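Local atomic coordinates of ATP-dependent RNA helicase HrpB (Escherichia coli, PDB entry 6EUD), a protein that hydrolyses ATP to ADP and phosphate, binds single-stranded RNA and belongs to the DEAH/RHA branch of RNA helicases. Residues A[772-776]-A[777-781]; A[783-786]-A[787-791]; A[628-631]-A[632-635]. All blocks are in the same frame, centred on the assembly; numbering follows the deposited sequence.

All three contacts are local, each between neighbouring parts of one continuous stretch of chain. Contacts 1 and 2 are separated by a single residue in sequence, with centres 15 Å apart: contact 1 spans the break between helices 771-776 and 779-789, and contact 2 covers the last turns of the second helix. Both lie within the HrpB C-terminal family region. Contact 3, at the start of helix 631-646, comes earlier in the chain; its centre is 36 Å from that of contact 1 and 39 Å from that of contact 2, and its nearest atoms are about 23 and 26 Å from theirs. None lies at the predicted ATP site or the DEFH box.

Contact 1: A[772-776]-A[777-781]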
ATOM      1  N   SER A 772     -32.418 -42.878   0.640  1.00 54.76           N
ATOM      2  CA  SER A 772     -33.877 -42.955   0.532  1.00 61.67           C
ATOM      3  C   SER A 772     -34.354 -43.093  -0.919  1.00 60.23           C
ATOM      4  O   SER A 772     -35.239 -43.896  -1.212  1.00 63.89           O
ATOM      5  CB  SER A 772     -34.516 -41.729   1.176  1.00 72.41           C
ATOM      6  OG  SER A 772     -35.923 -41.851   1.189  1.00 89.69           O
ATOM      7  N   ASP A 773     -33.762 -42.320  -1.824  1.00 58.90           N
ATOM      8  CA  ASP A 773     -34.052 -42.458  -3.251  1.00 61.48           C
ATOM      9  C   ASP A 773     -33.623 -43.813  -3.794  1.00 58.06           C
ATOM     10  O   ASP A 773     -34.217 -44.336  -4.735  1.00 63.65           O
ATOM     11  CB  ASP A 773     -33.358 -41.366  -4.066  1.00 69.76           C
ATOM     12  CG  ASP A 773     -34.009 -40.024  -3.903  1.00 82.17           C
ATOM     13  OD1 ASP A 773     -35.137 -39.984  -3.365  1.00 90.76           O
ATOM     14  OD2 ASP A 773     -33.401 -39.012  -4.320  1.00 86.40           O
ATOM     15  N   PHE A 774     -32.566 -44.375  -3.222  1.00 52.72           N
ATOM     16  CA  PHE A 774     -32.041 -45.624  -3.739  1.00 53.29           C
ATOM     17  C   PHE A 774     -32.987 -46.793  -3.445  1.00 54.03           C
ATOM     18  O   PHE A 774     -33.312 -47.579  -4.339  1.00 53.78           O
ATOM     19  CB  PHE A 774     -30.660 -45.915  -3.167  1.00 49.49           C
ATOM     20  CG  PHE A 774     -30.168 -47.274  -3.506  1.00 52.66           C
ATOM     21  CD1 PHE A 774     -29.744 -47.569  -4.797  1.00 57.13           C
ATOM     22  CD2 PHE A 774     -30.170 -48.280  -2.551  1.00 52.17           C
ATOM     23  CE1 PHE A 774     -29.304 -48.855  -5.124  1.00 59.21           C
ATOM     24  CE2 PHE A 774     -29.737 -49.559  -2.867  1.00 54.38           C
ATOM     25  CZ  PHE A 774     -29.302 -49.847  -4.157  1.00 56.82           C
ATOM     26  N   TRP A 775     -33.419 -46.896  -2.192  1.00 52.24           N
ATOM     27  CA  TRP A 775     -34.400 -47.903  -1.807  1.00 56.56           C
ATOM     28  C   TRP A 775     -35.639 -47.874  -2.721  1.00 59.90           C
ATOM     29  O   TRP A 775     -36.111 -48.920  -3.164  1.00 58.62           O
ATOM     30  CB  TRP A 775     -34.843 -47.709  -0.352  1.00 53.55           C
ATOM     31  CG  TRP A 775     -33.808 -47.950   0.745  1.00 49.08           C
ATOM     32  CD1 TRP A 775     -33.721 -47.269   1.927  1.00 46.30           C
ATOM     33  CD2 TRP A 775     -32.744 -48.927   0.774  1.00 47.40           C
ATOM     34  NE1 TRP A 775     -32.685 -47.753   2.685  1.00 45.96           N
ATOM     35  CE2 TRP A 775     -32.070 -48.774   2.004  1.00 47.33           C
ATOM     36  CE3 TRP A 775     -32.295 -49.908  -0.120  1.00 47.78           C
ATOM     37  CZ2 TRP A 775     -30.979 -49.572   2.372  1.00 41.45           C
ATOM     38  CZ3 TRP A 775     -31.216 -50.700   0.246  1.00 46.15           C
ATOM     39  CH2 TRP A 775     -30.569 -50.527   1.479  1.00 43.30           C
ATOM     40  N   LYS A 776     -36.156 -46.677  -2.999  1.00 61.61           N
ATOM     41  CA  LYS A 776     -37.328 -46.523  -3.862  1.00 65.33           C
ATOM     42  C   LYS A 776     -36.983 -46.638  -5.350  1.00 70.10           C
ATOM     43  O   LYS A 776     -37.842 -46.950  -6.168  1.00 72.92           O
ATOM     44  CB  LYS A 776     -38.005 -45.176  -3.597  1.00 68.15           C
ATOM     45  CG  LYS A 776     -38.573 -45.019  -2.200  1.00 70.61           C
ATOM     46  CD  LYS A 776     -38.922 -43.566  -1.902  1.00 74.17           C
ATOM     47  CE  LYS A 776     -39.557 -43.416  -0.520  1.00 75.63           C
ATOM     48  NZ  LYS A 776     -40.939 -43.999  -0.447  1.00 77.63           N
ATOM     49  N   GLY A 777     -35.729 -46.387  -5.704  1.00 72.10           N
ATOM     50  CA  GLY A 777     -35.345 -46.324  -7.103  1.00 71.54           C
ATOM     51  C   GLY A 777     -34.594 -47.535  -7.616  1.00 72.04           C
ATOM     52  O   GLY A 777     -35.186 -48.584  -7.861  1.00 71.42           O
ATOM     53  N   ALA A 778     -33.278 -47.388  -7.766  1.00 71.80           N
ATOM     54  CA  ALA A 778     -32.446 -48.402  -8.406  1.00 69.34           C
ATOM     55  C   ALA A 778     -32.345 -49.702  -7.608  1.00 70.00           C
ATOM     56  O   ALA A 778     -31.831 -50.698  -8.119  1.00 71.25           O
ATOM     57  CB  ALA A 778     -31.059 -47.847  -8.664  1.00 65.46           C
ATOM     58  N   TYR A 779     -32.840 -49.704  -6.371  1.00 68.04           N
ATOM     59  CA  TYR A 779     -32.762 -50.911  -5.551  1.00 66.50           C
ATOM     60  C   TYR A 779     -33.519 -52.091  -6.161  1.00 71.41           C
ATOM     61  O   TYR A 779     -33.056 -53.226  -6.065  1.00 71.14           O
ATOM     62  CB  TYR A 779     -33.283 -50.667  -4.129  1.00 61.88           C
ATOM     63  CG  TYR A 779     -33.337 -51.942  -3.291  1.00 62.57           C
ATOM     64  CD1 TYR A 779     -32.185 -52.470  -2.700  1.00 60.79           C
ATOM     65  CD2 TYR A 779     -34.531 -52.628  -3.107  1.00 62.47           C
ATOM     66  CE1 TYR A 779     -32.232 -53.638  -1.941  1.00 57.09           C
ATOM     67  CE2 TYR A 779     -34.584 -53.798  -2.354  1.00 61.76           C
ATOM     68  CZ  TYR A 779     -33.436 -54.296  -1.771  1.00 60.13           C
ATOM     69  OH  TYR A 779     -33.505 -55.461  -1.026  1.00 63.37           O
ATOM     70  N   ARG A 780     -34.675 -51.846  -6.777  1.00 77.57           N
ATOM     71  CA  ARG A 780     -35.481 -52.961  -7.276  1.00 84.34           C
ATOM     72  C   ARG A 780     -34.763 -53.682  -8.411  1.00 82.20           C
ATOM     73  O   ARG A 780     -35.033 -54.847  -8.682  1.00 87.04           O
ATOM     74  CB  ARG A 780     -36.869 -52.490  -7.728  1.00 93.15           C
ATOM     75  CG  ARG A 780     -36.947 -51.007  -7.984  1.00101.58           C
ATOM     76  CD  ARG A 780     -38.123 -50.601  -8.860  1.00113.14           C
ATOM     77  NE  ARG A 780     -38.085 -49.163  -9.130  1.00110.94           N
ATOM     78  CZ  ARG A 780     -38.989 -48.504  -9.847  1.00113.09           C
ATOM     79  NH1 ARG A 780     -40.014 -49.153 -10.386  1.00115.08           N
ATOM     80  NH2 ARG A 780     -38.857 -47.196 -10.030  1.00111.84           N
ATOM     81  N   GLU A 781     -33.830 -52.993  -9.060  1.00 78.78           N
ATOM     82  CA  GLU A 781     -33.046 -53.604 -10.122  1.00 82.07           C
ATOM     83  C   GLU A 781     -31.791 -54.274  -9.564  1.00 82.14           C
ATOM     84  O   GLU A 781     -31.276 -55.230 -10.143  1.00 87.58           O
ATOM     85  CB  GLU A 781     -32.685 -52.563 -11.180  1.00 85.47           C
ATOM     86  CG  GLU A 781     -33.903 -51.916 -11.852  1.00 94.43           C
ATOM     87  CD  GLU A 781     -35.019 -52.915 -12.200  1.00100.65           C
ATOM     88  OE1 GLU A 781     -34.713 -54.006 -12.735  1.00103.28           O
ATOM     89  OE2 GLU A 781     -36.209 -52.606 -11.952  1.00100.44           O
TER
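Phe774, Trp775 and Tyr779 form an aromatic cluster across the break between helices 771-776 and 779-789, and the evidence falls into ring contacts and polar bonds. Among the rings, Trp775 turns the edge of its six-membered ring toward the face of Tyr779 in an offset edge-to-face pair, centroids 5.3 Å apart and planes at 84°. Trp775 CZ3 and CE3 both come to 3.6 Å from Tyr779 CD1. Phe774 meets the same tyrosine differently: Tyr779 CB sits over one face of the phenyl ring, 4.1 Å from its centroid, as a CH-pi contact, while the two rings themselves are oblique. With CG anti to the backbone N (chi1 171°), the Phe774 ring is carried toward 778-779, with Tyr779 N as well as CB over one face; its CE1 also touches Ala778 CB at 4.1 Å.

The backbone contributions centre on Phe774 O. It accepts from Tyr779 N at 3.0 Å, with an N-H...O angle of 144°, a bond five residues back in sequence. The bonds from Gly777 N to Phe774 O and Asp773 O are both weak. Gly777 is the first residue to leave helical backbone angles. A side-chain to backbone bond follows: Arg780 NE donates to Gly777 O at 3.2 Å, the oxygen lying nearly in the guanidinium plane.

The polar ends of the rings turn to other parts of the chain: Trp775 NE1 donates to Glu740 O, Tyr779 OH is hydrogen-bonded to Pro796 O, and Pro799 touches both side chains. Chemically, then, the join is held by apolar ring contact on its buried side, by the backbone bond from Tyr779 N to Phe774 O and by the Arg780 side-chain bond, while the polar groups of Trp775 and Tyr779 are satisfied despite their burial.

Contact 2: A[783-786]-A[787-791]; sequences QKEM and KGRYP
Met786 reaches forward along one side of the helix to Tyr790, four residues on. Its CB meets nothing more than the adjoining peptide, a closeness that merely follows from the chain connection. From there CG stands beside the backbone N (chi1 -62°), and further bends at chi2 and chi3 lead through SD to the methyl group. CE ends 3.4 Å from Tyr790 CD2, with Tyr790 CE2 a little farther away. The approach to the ring is oblique, and the two side chains run side by side in the same direction. Beyond the segments, Met786 also packs on Pro760 and Trp795, and Tyr790 OH is hydrogen-bonded to Arg763.

Two more pairs at the same spacing run side by side. Lys787 CE passes 3.7 Å from Gln783 NE2, whose hydrogen bonds go instead to Trp795 O and Asp797 OD1. Glu785 and Arg789 carry opposite charges, but OE1 lies 3.8 Å from NH2 and over one face of the guanidinium; being well out of its plane, the oxygen has no N-H aimed at it, and this long salt bridge rests on charge alone. The two flat groups are nearly parallel, their planes 16° apart.

The backbone gives independent evidence of the helix and of its weakening. Arg789 N donates to Glu785 O at 2.9 Å with an angle of 159°, whereas Gly788 N makes a weak i to i+3 bond of 3.1 Å to that same Glu785 O. Tyr790 N to Met786 O is stretched to 3.4 Å and weak, and Tyr790 has itself left helical backbone angles. The i to i+4 side-chain pairs belong to alpha-helices in general; the weak bonds and the departure of Tyr790 mark the C-terminal end of one, here helix 779-789 in the HrpB C-terminal region.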
ATOM      1  N   GLN A 783     -31.890 -55.600  -6.440  1.00 73.54           N
ATOM      2  CA  GLN A 783     -32.479 -56.709  -5.700  1.00 74.17           C
ATOM      3  C   GLN A 783     -32.629 -57.959  -6.551  1.00 79.68           C
ATOM      4  O   GLN A 783     -32.514 -59.075  -6.051  1.00 82.11           O
ATOM      5  CB  GLN A 783     -33.847 -56.315  -5.149  1.00 73.77           C
ATOM      6  CG  GLN A 783     -34.529 -57.418  -4.361  1.00 75.65           C
ATOM      7  CD  GLN A 783     -35.945 -57.068  -3.968  1.00 79.29           C
ATOM      8  OE1 GLN A 783     -36.568 -56.187  -4.562  1.00 83.70           O
ATOM      9  NE2 GLN A 783     -36.452 -57.732  -2.937  1.00 80.18           N
ATOM     10  N   LYS A 784     -32.899 -57.782  -7.835  1.00 85.31           N
ATOM     11  CA  LYS A 784     -33.104 -58.943  -8.683  1.00 92.85           C
ATOM     12  C   LYS A 784     -31.759 -59.607  -9.000  1.00 92.44           C
ATOM     13  O   LYS A 784     -31.686 -60.831  -9.089  1.00 93.12           O
ATOM     14  CB  LYS A 784     -33.871 -58.566  -9.962  1.00100.44           C
ATOM     15  CG  LYS A 784     -33.042 -57.931 -11.063  1.00106.32           C
ATOM     16  CD  LYS A 784     -33.845 -57.820 -12.351  1.00113.08           C
ATOM     17  CE  LYS A 784     -32.984 -57.313 -13.497  1.00116.00           C
ATOM     18  NZ  LYS A 784     -33.747 -57.200 -14.768  1.00118.19           N
ATOM     19  N   GLU A 785     -30.693 -58.817  -9.132  1.00 91.85           N
ATOM     20  CA  GLU A 785     -29.384 -59.400  -9.415  1.00 94.21           C
ATOM     21  C   GLU A 785     -28.768 -60.005  -8.155  1.00 93.73           C
ATOM     22  O   GLU A 785     -27.972 -60.949  -8.222  1.00 94.76           O
ATOM     23  CB  GLU A 785     -28.428 -58.372 -10.021  1.00 93.98           C
ATOM     24  CG  GLU A 785     -27.161 -59.021 -10.588  1.00100.24           C
ATOM     25  CD  GLU A 785     -26.194 -58.032 -11.211  1.00104.62           C
ATOM     26  OE1 GLU A 785     -25.106 -57.799 -10.634  1.00103.54           O
ATOM     27  OE2 GLU A 785     -26.517 -57.499 -12.291  1.00110.15           O
ATOM     28  N   MET A 786     -29.142 -59.464  -7.002  1.00 90.00           N
ATOM     29  CA  MET A 786     -28.696 -60.032  -5.735  1.00 86.65           C
ATOM     30  C   MET A 786     -29.483 -61.298  -5.406  1.00 83.52           C
ATOM     31  O   MET A 786     -29.027 -62.144  -4.632  1.00 80.40           O
ATOM     32  CB  MET A 786     -28.823 -59.003  -4.609  1.00 85.68           C
ATOM     33  CG  MET A 786     -27.960 -57.773  -4.811  1.00 84.91           C
ATOM     34  SD  MET A 786     -26.335 -58.188  -5.464  1.00 72.33           S
ATOM     35  CE  MET A 786     -25.622 -58.814  -3.991  1.00 67.95           C
ATOM     36  N   LYS A 787     -30.667 -61.423  -5.998  1.00 84.62           N
ATOM     37  CA  LYS A 787     -31.432 -62.658  -5.895  1.00 83.10           C
ATOM     38  C   LYS A 787     -30.906 -63.702  -6.881  1.00 85.39           C
ATOM     39  O   LYS A 787     -31.231 -64.884  -6.772  1.00 88.24           O
ATOM     40  CB  LYS A 787     -32.919 -62.392  -6.121  1.00 80.39           C
ATOM     41  CG  LYS A 787     -33.611 -61.854  -4.886  1.00 77.86           C
ATOM     42  CD  LYS A 787     -35.102 -61.694  -5.097  1.00 79.14           C
ATOM     43  CE  LYS A 787     -35.786 -61.322  -3.790  1.00 77.55           C
ATOM     44  NZ  LYS A 787     -37.244 -61.099  -3.966  1.00 78.37           N
ATOM     45  N   GLY A 788     -30.072 -63.262  -7.821  1.00 86.73           N
ATOM     46  CA  GLY A 788     -29.488 -64.151  -8.812  1.00 88.79           C
ATOM     47  C   GLY A 788     -28.075 -64.635  -8.525  1.00 87.32           C
ATOM     48  O   GLY A 788     -27.769 -65.812  -8.715  1.00 89.04           O
ATOM     49  N   ARG A 789     -27.201 -63.739  -8.073  1.00 87.07           N
ATOM     50  CA  ARG A 789     -25.812 -64.120  -7.841  1.00 84.97           C
ATOM     51  C   ARG A 789     -25.580 -64.555  -6.397  1.00 80.61           C
ATOM     52  O   ARG A 789     -24.596 -65.231  -6.096  1.00 80.38           O
ATOM     53  CB  ARG A 789     -24.875 -62.976  -8.211  1.00 87.37           C
ATOM     54  CG  ARG A 789     -23.419 -63.388  -8.319  1.00 92.62           C
ATOM     55  CD  ARG A 789     -22.630 -62.313  -9.022  1.00 96.52           C
ATOM     56  NE  ARG A 789     -23.219 -62.007 -10.321  1.00100.97           N
ATOM     57  CZ  ARG A 789     -22.823 -61.006 -11.097  1.00102.00           C
ATOM     58  NH1 ARG A 789     -21.845 -60.207 -10.694  1.00 98.16           N
ATOM     59  NH2 ARG A 789     -23.412 -60.797 -12.267  1.00104.79           N
ATOM     60  N   TYR A 790     -26.491 -64.173  -5.505  1.00 77.67           N
ATOM     61  CA  TYR A 790     -26.400 -64.591  -4.104  1.00 76.21           C
ATOM     62  C   TYR A 790     -27.767 -64.963  -3.537  1.00 74.85           C
ATOM     63  O   TYR A 790     -28.290 -64.266  -2.662  1.00 72.65           O
ATOM     64  CB  TYR A 790     -25.760 -63.488  -3.245  1.00 72.67           C
ATOM     65  CG  TYR A 790     -24.399 -63.058  -3.741  1.00 69.38           C
ATOM     66  CD1 TYR A 790     -23.281 -63.852  -3.526  1.00 71.97           C
ATOM     67  CD2 TYR A 790     -24.235 -61.865  -4.433  1.00 66.13           C
ATOM     68  CE1 TYR A 790     -22.035 -63.473  -3.987  1.00 75.36           C
ATOM     69  CE2 TYR A 790     -22.992 -61.469  -4.895  1.00 70.42           C
ATOM     70  CZ  TYR A 790     -21.894 -62.280  -4.669  1.00 75.44           C
ATOM     71  OH  TYR A 790     -20.653 -61.905  -5.127  1.00 76.62           O
ATOM     72  N   PRO A 791     -28.343 -66.075  -4.020  1.00 75.27           N
ATOM     73  CA  PRO A 791     -29.695 -66.477  -3.614  1.00 78.11           C
ATOM     74  C   PRO A 791     -29.745 -66.952  -2.163  1.00 77.42           C
ATOM     75  O   PRO A 791     -30.833 -67.170  -1.624  1.00 75.23           O
ATOM     76  CB  PRO A 791     -30.024 -67.624  -4.579  1.00 80.74           C
ATOM     77  CG  PRO A 791     -28.692 -68.224  -4.904  1.00 80.49           C
ATOM     78  CD  PRO A 791     -27.708 -67.068  -4.905  1.00 77.35           C
TER

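Contact 3: A[628-631]-A[632-635]; sequences NWTA and EAEQ
A threonine N-cap begins helix 631-646, where Thr630 meets Ala633 at the end of the loop that follows helix 608-622; it is a local, largely surface contact. The capping bond runs from Ala633 N to Thr630 OG1, 3.1 Å long and nearly straight at 164°. A chi1 of 58° sets OG1 between the backbone N and the carbonyl carbon, turning the hydroxyl oxygen onto the first turn. Regular helical bonding follows at once: Glu634 N donates to Thr630 O in a nearly straight bond of 2.9 Å, and Gln635 N donates to Ala631 O at 2.9 Å.

Beside the cap, Trp629 CE3 touches Ala633 CB at 4.1 Å and meets Glu634 OE1 obliquely, the ring and carboxylate planes being 63° apart. Trp629 NE1 donates to Leu624 O and its ring packs on Ile686 and Leu690 of helix 686-692, while the Glu634 carboxylate forms a salt bridge with Arg637. Glu632, extended beyond CG, adds an outer link: one water lies 2.6 Å from Thr630 OG1 and donates to Glu632 OE1 at 2.8 Å.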
ATOM      1  N   ASN A 628       6.684 -38.918   9.132  1.00 45.37           N
ATOM      2  CA  ASN A 628       5.917 -40.143   8.895  1.00 45.81           C
ATOM      3  C   ASN A 628       4.418 -39.892   8.804  1.00 42.68           C
ATOM      4  O   ASN A 628       3.714 -39.848   9.820  1.00 41.46           O
ATOM      5  CB  ASN A 628       6.181 -41.173   9.986  1.00 45.22           C
ATOM      6  CG  ASN A 628       5.513 -42.489   9.695  1.00 47.16           C
ATOM      7  OD1 ASN A 628       5.270 -42.821   8.535  1.00 44.46           O
ATOM      8  ND2 ASN A 628       5.213 -43.257  10.741  1.00 49.48           N
ATOM      9  N   TRP A 629       3.933 -39.742   7.579  1.00 40.55           N
ATOM     10  CA  TRP A 629       2.523 -39.477   7.350  1.00 38.93           C
ATOM     11  C   TRP A 629       1.734 -40.763   7.159  1.00 40.38           C
ATOM     12  O   TRP A 629       1.566 -41.230   6.034  1.00 46.05           O
ATOM     13  CB  TRP A 629       2.367 -38.556   6.142  1.00 37.66           C
ATOM     14  CG  TRP A 629       2.802 -37.179   6.476  1.00 38.40           C
ATOM     15  CD1 TRP A 629       4.051 -36.652   6.328  1.00 35.80           C
ATOM     16  CD2 TRP A 629       1.997 -36.159   7.081  1.00 33.65           C
ATOM     17  NE1 TRP A 629       4.065 -35.355   6.788  1.00 36.51           N
ATOM     18  CE2 TRP A 629       2.817 -35.032   7.259  1.00 36.37           C
ATOM     19  CE3 TRP A 629       0.658 -36.093   7.483  1.00 34.33           C
ATOM     20  CZ2 TRP A 629       2.339 -33.835   7.818  1.00 38.63           C
ATOM     21  CZ3 TRP A 629       0.178 -34.906   8.045  1.00 35.61           C
ATOM     22  CH2 TRP A 629       1.020 -33.793   8.208  1.00 35.81           C
ATOM     23  N   THR A 630       1.263 -41.343   8.263  1.00 38.06           N
ATOM     24  CA  THR A 630       0.402 -42.528   8.204  1.00 38.57           C
ATOM     25  C   THR A 630      -0.940 -42.155   7.582  1.00 37.64           C
ATOM     26  O   THR A 630      -1.307 -40.968   7.572  1.00 31.94           O
ATOM     27  CB  THR A 630       0.143 -43.132   9.597  1.00 34.58           C
ATOM     28  OG1 THR A 630      -0.450 -42.134  10.435  1.00 34.65           O
ATOM     29  CG2 THR A 630       1.424 -43.607  10.226  1.00 32.32           C
ATOM     30  N   ALA A 631      -1.663 -43.159   7.076  1.00 29.24           N
ATOM     31  CA  ALA A 631      -3.034 -42.977   6.605  1.00 28.46           C
ATOM     32  C   ALA A 631      -3.869 -42.243   7.651  1.00 31.69           C
ATOM     33  O   ALA A 631      -4.659 -41.341   7.312  1.00 34.26           O
ATOM     34  CB  ALA A 631      -3.669 -44.307   6.263  1.00 29.24           C
ATOM     35  N   GLU A 632      -3.657 -42.594   8.918  1.00 29.76           N
ATOM     36  CA  GLU A 632      -4.394 -41.970  10.020  1.00 34.76           C
ATOM     37  C   GLU A 632      -4.054 -40.479  10.231  1.00 36.30           C
ATOM     38  O   GLU A 632      -4.956 -39.647  10.411  1.00 37.09           O
ATOM     39  CB  GLU A 632      -4.147 -42.736  11.317  1.00 35.77           C
ATOM     40  CG  GLU A 632      -4.945 -42.198  12.478  1.00 36.43           C
ATOM     41  CD  GLU A 632      -4.574 -42.857  13.783  1.00 44.13           C
ATOM     42  OE1 GLU A 632      -3.371 -42.889  14.115  1.00 44.64           O
ATOM     43  OE2 GLU A 632      -5.486 -43.375  14.458  1.00 48.75           O
ATOM     44  N   ALA A 633      -2.762 -40.151  10.222  1.00 34.62           N
ATOM     45  CA  ALA A 633      -2.328 -38.754  10.331  1.00 30.77           C
ATOM     46  C   ALA A 633      -2.872 -37.924   9.188  1.00 28.17           C
ATOM     47  O   ALA A 633      -3.380 -36.838   9.412  1.00 30.26           O
ATOM     48  CB  ALA A 633      -0.800 -38.643  10.367  1.00 31.74           C
ATOM     49  N   GLU A 634      -2.769 -38.443   7.972  1.00 29.30           N
ATOM     50  CA  GLU A 634      -3.239 -37.730   6.787  1.00 34.17           C
ATOM     51  C   GLU A 634      -4.748 -37.548   6.823  1.00 31.22           C
ATOM     52  O   GLU A 634      -5.250 -36.476   6.505  1.00 36.37           O
ATOM     53  CB  GLU A 634      -2.818 -38.471   5.503  1.00 43.50           C
ATOM     54  CG  GLU A 634      -3.396 -37.887   4.214  1.00 57.86           C
ATOM     55  CD  GLU A 634      -2.945 -36.435   3.964  1.00 71.56           C
ATOM     56  OE1 GLU A 634      -1.914 -36.015   4.538  1.00 85.50           O
ATOM     57  OE2 GLU A 634      -3.610 -35.718   3.183  1.00 69.80           O
ATOM     58  N   GLN A 635      -5.473 -38.598   7.203  1.00 30.59           N
ATOM     59  CA  GLN A 635      -6.932 -38.515   7.346  1.00 26.38           C
ATOM     60  C   GLN A 635      -7.317 -37.464   8.395  1.00 29.54           C
ATOM     61  O   GLN A 635      -8.267 -36.706   8.199  1.00 31.75           O
ATOM     62  CB  GLN A 635      -7.525 -39.881   7.716  1.00 26.59           C
ATOM     63  CG  GLN A 635      -7.744 -40.798   6.507  1.00 25.66           C
ATOM     64  CD  GLN A 635      -8.759 -40.222   5.545  1.00 30.80           C
ATOM     65  OE1 GLN A 635      -9.963 -40.154   5.849  1.00 30.75           O
ATOM     66  NE2 GLN A 635      -8.282 -39.763   4.393  1.00 34.64           N
TER
HETATM   67  O   HOH W   1      -0.879 -42.754  12.929  1.00 42.29           O